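Local coordinates for probable adhesion protein (Pseudomonas aeruginosa, PDB 6R5S), which probably captures divalent metal ions, zinc among them, for uptake as a periplasmic solute-binding protein, and binds iron(II) or manganese(II) through histidines, at residues N109-L114 against L248-Y253; A174-A179 against A193-A198. One frame throughout, in Å; residues are numbered along the deposited sequence.

Interaction 1: residues N109-L114 against L248-Y253; sequences NPHTFL and LSHISY. With FE2 (Fe (II) ion), chain C.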
ATOM      1  N   ASN A 109       7.976   1.534   8.458  1.00 31.51           N
ATOM      2  CA  ASN A 109       7.312   0.852   7.360  1.00 29.42           C
ATOM      3  C   ASN A 109       6.428   1.943   6.613  1.00 34.03           C
ATOM      4  O   ASN A 109       5.519   2.536   7.223  1.00 32.80           O
ATOM      5  CB  ASN A 109       6.498  -0.349   7.870  1.00 22.17           C
ATOM      6  CG  ASN A 109       5.921  -1.271   6.807  1.00 44.07           C
ATOM      7  OD1 ASN A 109       5.665  -2.459   7.045  1.00 34.23           O
ATOM      8  ND2 ASN A 109       5.674  -0.760   5.617  1.00 34.19           N
ATOM      9  N   PRO A 110       6.747   2.264   5.328  1.00 31.17           N
ATOM     10  CA  PRO A 110       6.005   3.324   4.632  1.00 31.55           C
ATOM     11  C   PRO A 110       4.692   2.904   3.979  1.00 36.61           C
ATOM     12  O   PRO A 110       4.038   3.744   3.373  1.00 38.02           O
ATOM     13  CB  PRO A 110       7.012   3.791   3.577  1.00 34.37           C
ATOM     14  CG  PRO A 110       7.796   2.565   3.237  1.00 37.69           C
ATOM     15  CD  PRO A 110       7.831   1.719   4.470  1.00 33.04           C
ATOM     16  N   HIS A 111       4.297   1.623   4.106  1.00 31.83           N
ATOM     17  CA  HIS A 111       3.111   1.062   3.456  1.00 29.45           C
ATOM     18  C   HIS A 111       1.812   1.234   4.231  1.00 33.37           C
ATOM     19  O   HIS A 111       1.021   0.284   4.347  1.00 32.25           O
ATOM     20  CB  HIS A 111       3.341  -0.415   3.109  1.00 28.31           C
ATOM     21  CG  HIS A 111       4.577  -0.679   2.309  1.00 30.56           C
ATOM     22  ND1 HIS A 111       5.781  -0.939   2.923  1.00 32.35           N
ATOM     23  CD2 HIS A 111       4.745  -0.754   0.975  1.00 31.44           C
ATOM     24  CE1 HIS A 111       6.642  -1.175   1.954  1.00 31.93           C
ATOM     25  NE2 HIS A 111       6.063  -1.076   0.762  1.00 32.14           N
ATOM     26  N   THR A 112       1.557   2.477   4.691  1.00 31.26           N
ATOM     27  CA  THR A 112       0.330   2.882   5.421  1.00 30.93           C
ATOM     28  C   THR A 112      -0.888   2.739   4.522  1.00 33.72           C
ATOM     29  O   THR A 112      -1.896   2.238   4.969  1.00 32.46           O
ATOM     30  CB  THR A 112       0.451   4.325   5.919  1.00 32.96           C
ATOM     31  OG1 THR A 112       0.884   5.136   4.825  1.00 39.64           O
ATOM     32  CG2 THR A 112       1.409   4.472   7.092  1.00 21.03           C
ATOM     33  N   PHE A 113      -0.754   3.082   3.230  1.00 31.78           N
ATOM     34  CA  PHE A 113      -1.788   2.934   2.205  1.00 32.01           C
ATOM     35  C   PHE A 113      -2.335   1.494   2.024  1.00 37.80           C
ATOM     36  O   PHE A 113      -3.412   1.346   1.445  1.00 38.85           O
ATOM     37  CB  PHE A 113      -1.332   3.493   0.852  1.00 33.26           C
ATOM     38  CG  PHE A 113       0.017   3.012   0.382  1.00 32.61           C
ATOM     39  CD1 PHE A 113       0.134   1.850  -0.367  1.00 33.01           C
ATOM     40  CD2 PHE A 113       1.164   3.763   0.621  1.00 32.85           C
ATOM     41  CE1 PHE A 113       1.379   1.411  -0.806  1.00 32.83           C
ATOM     42  CE2 PHE A 113       2.407   3.327   0.175  1.00 34.95           C
ATOM     43  CZ  PHE A 113       2.506   2.158  -0.540  1.00 32.47           C
ATOM     44  N   LEU A 114      -1.637   0.444   2.515  1.00 32.85           N
ATOM     45  CA  LEU A 114      -2.205  -0.906   2.397  1.00 31.01           C
ATOM     46  C   LEU A 114      -2.927  -1.302   3.703  1.00 35.82           C
ATOM     47  O   LEU A 114      -2.833  -2.441   4.145  1.00 35.32           O
ATOM     48  CB  LEU A 114      -1.206  -1.966   1.892  1.00 29.77           C
ATOM     49  CG  LEU A 114      -0.451  -1.623   0.601  1.00 34.62           C
ATOM     50  CD1 LEU A 114       0.729  -2.521   0.397  1.00 35.17           C
ATOM     51  CD2 LEU A 114      -1.358  -1.606  -0.634  1.00 36.36           C
ATOM     52  N   LEU A 248      -0.469 -11.021  -3.049  1.00 28.89           N
ATOM     53  CA  LEU A 248      -1.111  -9.775  -2.670  1.00 27.28           C
ATOM     54  C   LEU A 248      -0.656  -8.650  -3.569  1.00 36.28           C
ATOM     55  O   LEU A 248       0.349  -8.782  -4.272  1.00 37.86           O
ATOM     56  CB  LEU A 248      -0.883  -9.459  -1.180  1.00 25.46           C
ATOM     57  CG  LEU A 248      -1.641 -10.333  -0.159  1.00 28.35           C
ATOM     58  CD1 LEU A 248      -1.256  -9.995   1.228  1.00 27.00           C
ATOM     59  CD2 LEU A 248      -3.107 -10.149  -0.282  1.00 29.51           C
ATOM     60  N   SER A 249      -1.442  -7.566  -3.617  1.00 34.49           N
ATOM     61  CA  SER A 249      -1.130  -6.439  -4.475  1.00 34.60           C
ATOM     62  C   SER A 249      -0.668  -5.238  -3.683  1.00 40.10           C
ATOM     63  O   SER A 249      -1.353  -4.789  -2.759  1.00 40.46           O
ATOM     64  CB  SER A 249      -2.327  -6.072  -5.338  1.00 37.03           C
ATOM     65  OG  SER A 249      -2.053  -4.877  -6.047  1.00 42.27           O
ATOM     66  N   HIS A 250       0.484  -4.690  -4.091  1.00 35.40           N
ATOM     67  CA  HIS A 250       1.077  -3.480  -3.530  1.00 33.17           C
ATOM     68  C   HIS A 250       0.285  -2.253  -4.063  1.00 39.90           C
ATOM     69  O   HIS A 250       0.419  -1.167  -3.507  1.00 40.75           O
ATOM     70  CB  HIS A 250       2.550  -3.429  -3.980  1.00 32.91           C
ATOM     71  CG  HIS A 250       3.437  -2.471  -3.243  1.00 35.35           C
ATOM     72  ND1 HIS A 250       3.195  -1.110  -3.235  1.00 37.13           N
ATOM     73  CD2 HIS A 250       4.609  -2.702  -2.615  1.00 36.82           C
ATOM     74  CE1 HIS A 250       4.203  -0.563  -2.582  1.00 36.39           C
ATOM     75  NE2 HIS A 250       5.082  -1.478  -2.194  1.00 36.68           N
ATOM     76  N   ILE A 251      -0.560  -2.434  -5.122  1.00 37.85           N
ATOM     77  CA  ILE A 251      -1.370  -1.391  -5.806  1.00 38.31           C
ATOM     78  C   ILE A 251      -0.376  -0.406  -6.429  1.00 42.81           C
ATOM     79  O   ILE A 251      -0.244   0.719  -5.963  1.00 43.14           O
ATOM     80  CB  ILE A 251      -2.488  -0.733  -4.891  1.00 40.97           C
ATOM     81  CG1 ILE A 251      -3.240  -1.806  -4.036  1.00 40.62           C
ATOM     82  CG2 ILE A 251      -3.464   0.118  -5.724  1.00 42.67           C
ATOM     83  CD1 ILE A 251      -4.200  -1.336  -3.018  1.00 45.32           C
ATOM     84  N   SER A 252       0.422  -0.896  -7.402  1.00 41.18           N
ATOM     85  CA  SER A 252       1.503  -0.145  -8.058  1.00 41.96           C
ATOM     86  C   SER A 252       1.681  -0.473  -9.546  1.00 50.13           C
ATOM     87  O   SER A 252       2.500   0.164 -10.217  1.00 52.14           O
ATOM     88  CB  SER A 252       2.821  -0.367  -7.321  1.00 43.36           C
ATOM     89  OG  SER A 252       3.308  -1.695  -7.442  1.00 50.96           O
ATOM     90  N   TYR A 253       0.918  -1.451 -10.064  1.00 48.59           N
ATOM     91  CA  TYR A 253       1.033  -1.915 -11.451  1.00 51.25           C
ATOM     92  C   TYR A 253      -0.036  -1.352 -12.388  1.00 57.29           C
ATOM     93  O   TYR A 253      -1.213  -1.281 -12.029  1.00 57.47           O
ATOM     94  CB  TYR A 253       1.014  -3.455 -11.475  1.00 53.39           C
ATOM     95  CG  TYR A 253       1.300  -4.100 -12.813  1.00 59.53           C
ATOM     96  CD1 TYR A 253       2.595  -4.460 -13.174  1.00 62.61           C
ATOM     97  CD2 TYR A 253       0.262  -4.446 -13.677  1.00 62.45           C
ATOM     98  CE1 TYR A 253       2.857  -5.106 -14.380  1.00 65.45           C
ATOM     99  CE2 TYR A 253       0.512  -5.099 -14.883  1.00 65.55           C
ATOM    100  CZ  TYR A 253       1.812  -5.426 -15.231  1.00 75.27           C
ATOM    101  OH  TYR A 253       2.062  -6.066 -16.426  1.00 82.45           O
TER
HETATM  102 FE   FE2 C 401       7.072  -1.011  -1.214  1.00 53.18          FE
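The metal site of this cluster 9 solute-binding protein is a six-histidine cage, and H111 and H250 are two of its ligands, brought together from loops that follow strands of different sheets. It illustrates how a single ion can substitute for direct bonding between loops. H111 NE2 binds the iron(II) ion at 2.2 Å, and H250 NE2 does so at 2.3 Å. The two NE2 atoms lie 3.1 Å apart, yet they are not hydrogen-bonded, because each one addresses the metal. H250 meets the H111 ring at its edge, close to the ring plane, and the two imidazole planes are turned 76° to one another. H41, H66, H177 and H199 complete the site.

F113 touches both ligands. One face of its ring takes H111 CA, offset toward the rim, while its edge meets the other ligand, with F113 CZ 3.8 Å from H250 CE1. The H250 side chain extends with CG anti to its backbone N (chi1 -165°), which carries the imidazole past the phenyl edge to the metal.

L114 packs its two methyls against the H250 backbone: CD1 lies near H250 CA and CD2 approaches H250 O. The L114 and I251 side chains slide past each other in opposite directions, bringing L114 CD2 within 3.7 Å of I251 CD1. The backbone through H250 is closed into an ST turn, in which S249 OG accepts a hydrogen bond from I251 N at 3.0 Å, with an N-H...O angle of 143°.

Interaction 2: residues A174-A179 against A193-A198; sequences ATIHGA and AVVEPA. With FE2 (Fe (II) ion), chain C.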
ATOM      1  N   ALA A 174       4.161 -15.133   6.564  1.00 27.52           N
ATOM      2  CA  ALA A 174       5.408 -14.525   6.084  1.00 26.83           C
ATOM      3  C   ALA A 174       5.098 -13.831   4.782  1.00 33.74           C
ATOM      4  O   ALA A 174       4.132 -14.204   4.111  1.00 35.05           O
ATOM      5  CB  ALA A 174       6.475 -15.576   5.863  1.00 28.16           C
ATOM      6  N   THR A 175       5.871 -12.793   4.435  1.00 30.58           N
ATOM      7  CA  THR A 175       5.682 -12.041   3.193  1.00 29.59           C
ATOM      8  C   THR A 175       7.043 -11.813   2.556  1.00 33.23           C
ATOM      9  O   THR A 175       8.046 -11.746   3.273  1.00 33.75           O
ATOM     10  CB  THR A 175       4.855 -10.737   3.414  1.00 38.70           C
ATOM     11  OG1 THR A 175       5.559  -9.816   4.231  1.00 44.81           O
ATOM     12  CG2 THR A 175       3.503 -10.977   4.061  1.00 37.62           C
ATOM     13  N   ILE A 176       7.089 -11.729   1.215  1.00 28.72           N
ATOM     14  CA  ILE A 176       8.308 -11.447   0.458  1.00 29.05           C
ATOM     15  C   ILE A 176       8.649  -9.958   0.683  1.00 34.19           C
ATOM     16  O   ILE A 176       9.674  -9.642   1.271  1.00 34.11           O
ATOM     17  CB  ILE A 176       8.076 -11.789  -1.040  1.00 32.55           C
ATOM     18  CG1 ILE A 176       7.702 -13.284  -1.244  1.00 33.81           C
ATOM     19  CG2 ILE A 176       9.228 -11.350  -1.940  1.00 32.93           C
ATOM     20  CD1 ILE A 176       8.653 -14.330  -0.700  1.00 45.41           C
ATOM     21  N   HIS A 177       7.737  -9.066   0.280  1.00 31.21           N
ATOM     22  CA  HIS A 177       7.833  -7.611   0.437  1.00 30.29           C
ATOM     23  C   HIS A 177       7.305  -7.204   1.835  1.00 34.50           C
ATOM     24  O   HIS A 177       6.302  -7.745   2.291  1.00 34.54           O
ATOM     25  CB  HIS A 177       6.987  -6.945  -0.682  1.00 29.85           C
ATOM     26  CG  HIS A 177       7.374  -5.537  -0.993  1.00 33.01           C
ATOM     27  ND1 HIS A 177       8.472  -5.250  -1.763  1.00 35.90           N
ATOM     28  CD2 HIS A 177       6.767  -4.377  -0.653  1.00 33.97           C
ATOM     29  CE1 HIS A 177       8.526  -3.929  -1.833  1.00 34.95           C
ATOM     30  NE2 HIS A 177       7.514  -3.363  -1.194  1.00 34.04           N
ATOM     31  N   GLY A 178       7.944  -6.237   2.479  1.00 32.16           N
ATOM     32  CA  GLY A 178       7.511  -5.752   3.789  1.00 31.65           C
ATOM     33  C   GLY A 178       6.405  -4.718   3.694  1.00 36.50           C
ATOM     34  O   GLY A 178       6.503  -3.633   4.278  1.00 36.94           O
ATOM     35  N   ALA A 179       5.323  -5.068   2.984  1.00 32.74           N
ATOM     36  CA  ALA A 179       4.197  -4.186   2.726  1.00 32.14           C
ATOM     37  C   ALA A 179       2.868  -4.502   3.430  1.00 35.91           C
ATOM     38  O   ALA A 179       1.941  -3.687   3.305  1.00 37.70           O
ATOM     39  CB  ALA A 179       3.949  -4.155   1.222  1.00 33.41           C
ATOM     40  N   ALA A 193       7.903 -13.224   9.424  1.00 25.50           N
ATOM     41  CA  ALA A 193       9.104 -12.939   8.679  1.00 26.49           C
ATOM     42  C   ALA A 193       8.833 -12.229   7.358  1.00 32.20           C
ATOM     43  O   ALA A 193       7.846 -12.516   6.686  1.00 33.46           O
ATOM     44  CB  ALA A 193       9.824 -14.240   8.406  1.00 28.72           C
ATOM     45  N   VAL A 194       9.745 -11.338   6.972  1.00 28.02           N
ATOM     46  CA  VAL A 194       9.775 -10.649   5.687  1.00 26.72           C
ATOM     47  C   VAL A 194      11.005 -11.197   4.986  1.00 31.76           C
ATOM     48  O   VAL A 194      12.086 -11.216   5.569  1.00 33.05           O
ATOM     49  CB  VAL A 194       9.759  -9.102   5.804  1.00 28.78           C
ATOM     50  CG1 VAL A 194      10.183  -8.435   4.499  1.00 28.51           C
ATOM     51  CG2 VAL A 194       8.375  -8.626   6.209  1.00 26.60           C
ATOM     52  N   VAL A 195      10.834 -11.708   3.770  1.00 28.85           N
ATOM     53  CA  VAL A 195      11.920 -12.333   2.995  1.00 29.54           C
ATOM     54  C   VAL A 195      12.955 -11.294   2.447  1.00 34.60           C
ATOM     55  O   VAL A 195      14.158 -11.555   2.471  1.00 37.50           O
ATOM     56  CB  VAL A 195      11.340 -13.258   1.905  1.00 32.39           C
ATOM     57  CG1 VAL A 195      12.449 -13.875   1.057  1.00 34.21           C
ATOM     58  CG2 VAL A 195      10.446 -14.347   2.534  1.00 30.46           C
ATOM     59  N   GLU A 196      12.506 -10.113   2.050  1.00 30.79           N
ATOM     60  CA  GLU A 196      13.404  -9.047   1.604  1.00 32.12           C
ATOM     61  C   GLU A 196      14.142  -8.429   2.815  1.00 38.10           C
ATOM     62  O   GLU A 196      13.482  -7.938   3.737  1.00 37.65           O
ATOM     63  CB  GLU A 196      12.642  -7.995   0.767  1.00 32.44           C
ATOM     64  CG  GLU A 196      12.209  -8.519  -0.605  1.00 41.18           C
ATOM     65  CD  GLU A 196      11.625  -7.557  -1.633  1.00 68.01           C
ATOM     66  OE1 GLU A 196      11.313  -6.393  -1.287  1.00 47.00           O
ATOM     67  OE2 GLU A 196      11.485  -7.981  -2.805  1.00 74.36           O
ATOM     68  N   PRO A 197      15.499  -8.480   2.878  1.00 36.91           N
ATOM     69  CA  PRO A 197      16.214  -7.906   4.052  1.00 36.83           C
ATOM     70  C   PRO A 197      15.884  -6.433   4.387  1.00 38.78           C
ATOM     71  O   PRO A 197      15.783  -6.084   5.558  1.00 37.11           O
ATOM     72  CB  PRO A 197      17.692  -8.100   3.695  1.00 40.83           C
ATOM     73  CG  PRO A 197      17.721  -8.304   2.202  1.00 45.37           C
ATOM     74  CD  PRO A 197      16.454  -9.028   1.893  1.00 39.82           C
ATOM     75  N   ALA A 198      15.697  -5.591   3.354  1.00 35.14           N
ATOM     76  CA  ALA A 198      15.364  -4.169   3.416  1.00 34.46           C
ATOM     77  C   ALA A 198      14.322  -3.898   2.338  1.00 38.75           C
ATOM     78  O   ALA A 198      14.221  -4.674   1.383  1.00 40.00           O
ATOM     79  CB  ALA A 198      16.606  -3.340   3.144  1.00 37.38           C
TER
HETATM   80 FE   FE2 C 401       7.072  -1.011  -1.214  1.00 53.18          FE
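The H177 imidazole and the E196 carboxylate are the flat groups here, their planes 70° apart. A179 CB lies at the edge of the ring, in its plane, whereas E196 OE1 approaches obliquely, from neither a clear face nor a clear edge. H177 ND1 gives OE1 a weak, bent hydrogen bond of 3.1 Å, with an angle of only 123° at the hydrogen. At the other ring nitrogen, NE2 of H177 binds the iron(II) ion at 2.4 Å. The carboxylate is thus a second-shell partner that may help to orient a metal ligand, and its charge may make the imidazole a stronger donor to the metal. E196 reaches it with an extended chain whose CB and CG pass over I176 O.

Away from the metal, the backbones pair in a beta-alpha-beta unit, the weakly bonded strand 193-194 running parallel to strand 173-175 at the margin of their sheet. T175 N donates to A193 O at 3.0 Å, and T175 O accepts from V195 N at 2.8 Å. Pairing continues beyond the strands, for E196 N bonds I176 O at 3.0 Å, fixing the backbone from which the glutamate springs.

Side chains divide between the two faces of the strand pair. On one, T175 OG1 rests beside V194 CG2; it also donates to H177 O (2.9 Å) from above the carbonyl plane, and chi1 of 66° sets the hydroxyl for this. A174 and A193 point to the other face. Past the strands, I176 and V195 lie side by side, pointing the same way, with I176 CD1 3.7 Å from V195 CG2.

How the interactions relate
From the N terminus, the chain first builds the sheet containing strand 7-11, and then passes through 109-114 into helices 116-133 and 138-160. Strand 173-175 opens the second sheet; 174-179 takes in its end and the loop that follows. Helix 181-185 follows, and 193-198 returns to close the short loop of interaction 2. Only at 248-253, after strand 244-248, does interaction 1 close the long loop, within which interaction 2 is wholly nested. Interaction 2 joins neighbouring strands of the second sheet, whereas interaction 1 joins the loops after strand 84-86 of the first sheet and strand 244-248 of the second. They meet at the shared iron(II) ion, where H177 NE2 lies 3.2 Å from H250 NE2.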